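Local coordinates for DNA repair protein RAD7 (PDB 5ZB2) that takes part in global genome nucleotide excision repair of nontranscribed DNA and interacts with Elc1, this C-terminal piece including its leucine-rich repeats, at residues K169-L174 against L185-L190. Sequence-based numbering, arbitrary orientation.
Sequences KSLSNL and LGLSRL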
# COMPACT_ATOMS: atom_id res chain seq x y z
N LYS A 169 -14.24 7.50 25.84
CA LYS A 169 -14.45 8.51 24.81
C LYS A 169 -14.83 7.87 23.49
O LYS A 169 -15.72 8.36 22.78
CB LYS A 169 -13.19 9.36 24.65
CG LYS A 169 -13.38 10.60 23.79
CD LYS A 169 -12.08 11.38 23.65
CE LYS A 169 -12.33 12.82 23.22
NZ LYS A 169 -13.08 12.92 21.93
N SER A 170 -14.17 6.76 23.13
CA SER A 170 -14.48 6.08 21.87
C SER A 170 -15.89 5.51 21.89
O SER A 170 -16.59 5.55 20.87
CB SER A 170 -13.46 4.98 21.61
OG SER A 170 -12.14 5.44 21.84
N LEU A 171 -16.30 4.94 23.02
CA LEU A 171 -17.67 4.46 23.16
C LEU A 171 -18.68 5.59 22.98
O LEU A 171 -19.70 5.42 22.30
CB LEU A 171 -17.85 3.79 24.52
CG LEU A 171 -19.26 3.29 24.85
CD1 LEU A 171 -19.68 2.20 23.88
CD2 LEU A 171 -19.33 2.80 26.28
N SER A 172 -18.41 6.75 23.58
CA SER A 172 -19.31 7.89 23.42
C SER A 172 -19.43 8.29 21.95
O SER A 172 -20.53 8.57 21.47
CB SER A 172 -18.82 9.07 24.25
OG SER A 172 -18.91 8.79 25.64
N ASN A 173 -18.30 8.32 21.23
CA ASN A 173 -18.36 8.69 19.82
C ASN A 173 -19.08 7.64 18.98
O ASN A 173 -19.72 7.98 17.99
CB ASN A 173 -16.95 8.92 19.27
CG ASN A 173 -16.25 10.09 19.94
OD1 ASN A 173 -15.12 9.97 20.42
ND2 ASN A 173 -16.92 11.24 19.99
N LEU A 174 -18.98 6.36 19.36
CA LEU A 174 -19.78 5.34 18.70
C LEU A 174 -21.27 5.61 18.90
O LEU A 174 -22.05 5.57 17.94
CB LEU A 174 -19.42 3.95 19.24
CG LEU A 174 -20.39 2.83 18.85
CD1 LEU A 174 -20.46 2.69 17.34
CD2 LEU A 174 -20.01 1.51 19.50
N LEU A 185 -24.67 -4.91 19.10
CA LEU A 185 -23.52 -4.30 19.76
C LEU A 185 -22.77 -5.34 20.58
O LEU A 185 -23.38 -6.11 21.33
CB LEU A 185 -23.94 -3.14 20.67
CG LEU A 185 -22.82 -2.47 21.47
CD1 LEU A 185 -21.83 -1.75 20.55
CD2 LEU A 185 -23.41 -1.51 22.49
N GLY A 186 -21.44 -5.33 20.46
CA GLY A 186 -20.60 -6.22 21.23
C GLY A 186 -19.44 -5.50 21.89
O GLY A 186 -18.73 -4.73 21.24
N LEU A 187 -19.25 -5.75 23.18
CA LEU A 187 -18.17 -5.14 23.96
C LEU A 187 -17.55 -6.24 24.81
O LEU A 187 -18.18 -6.69 25.78
CB LEU A 187 -18.69 -4.00 24.84
CG LEU A 187 -19.44 -2.88 24.12
CD1 LEU A 187 -20.14 -1.94 25.11
CD2 LEU A 187 -18.49 -2.10 23.22
N SER A 188 -16.34 -6.66 24.47
CA SER A 188 -15.73 -7.83 25.10
C SER A 188 -14.27 -7.54 25.43
O SER A 188 -13.48 -7.23 24.53
CB SER A 188 -15.84 -9.05 24.19
OG SER A 188 -14.94 -10.07 24.62
N ARG A 189 -13.92 -7.65 26.71
CA ARG A 189 -12.53 -7.53 27.15
C ARG A 189 -11.94 -6.19 26.73
O ARG A 189 -10.90 -6.11 26.06
CB ARG A 189 -11.69 -8.70 26.61
CG ARG A 189 -12.04 -10.04 27.23
CD ARG A 189 -11.03 -11.12 26.85
NE ARG A 189 -11.29 -12.38 27.55
CZ ARG A 189 -10.85 -12.66 28.78
NH1 ARG A 189 -10.13 -11.77 29.46
NH2 ARG A 189 -11.14 -13.83 29.34
N LEU A 190 -12.62 -5.12 27.13
CA LEU A 190 -12.21 -3.75 26.86
C LEU A 190 -11.83 -3.11 28.19
O LEU A 190 -12.68 -2.62 28.93
CB LEU A 190 -13.32 -2.98 26.15
CG LEU A 190 -13.83 -3.67 24.87
CD1 LEU A 190 -15.03 -2.93 24.30
CD2 LEU A 190 -12.73 -3.79 23.82
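L171 and L174 of helix 168-178 face L187 and L185 of strand 184-188, and the pairing runs in reverse order because the helix runs in roughly the opposite direction to the strand. The two backbones stay well apart: L171 CA lies 9.6 Å from L187 CA, and L174 CA lies 10.4 Å from L185 CA. No hydrogen bond crosses this gap; leucine side chains from both elements bridge it. A three-residue step along the helix, just under one turn, faces a two-residue step along the extended strand, with G186 intervening at a position whose backbone pairs with F158 and I160 of strand 157-161.

Both contacts are methyl to methyl, and the closer is L174 CD2 to L185 CD1 at 3.9 Å. Both residues place CG anti to the backbone N (chi1 167° in L174, 177° in L185), and the two side chains pass each other in opposite directions instead of meeting end to end. In the neighbouring pair, L171 CD1 addresses the fork of L187, 4.3 Å from L187 CD1 and 4.5 Å from L187 CD2. The two pairs also join laterally: L171 CD1 is 4.4 Å from L174 CD2 along the helix, while L185 CD1 is 4.3 Å from L187 CD2 along the strand. A continuous apolar patch results, modest in extent (about 112 Å² of surface is buried, counting both segments) yet made wholly of buried residues.

F148 of the preceding helix 141-150 and F158 extend the core beside L174, and L203 and F208 do so beside L185. Such packing exemplifies the leucine-rich repeat solenoid, in which leucines at alternate positions of a short parallel strand point inward and meet apolar residues of the helix on the convex side, joining the two layers of the curved fold.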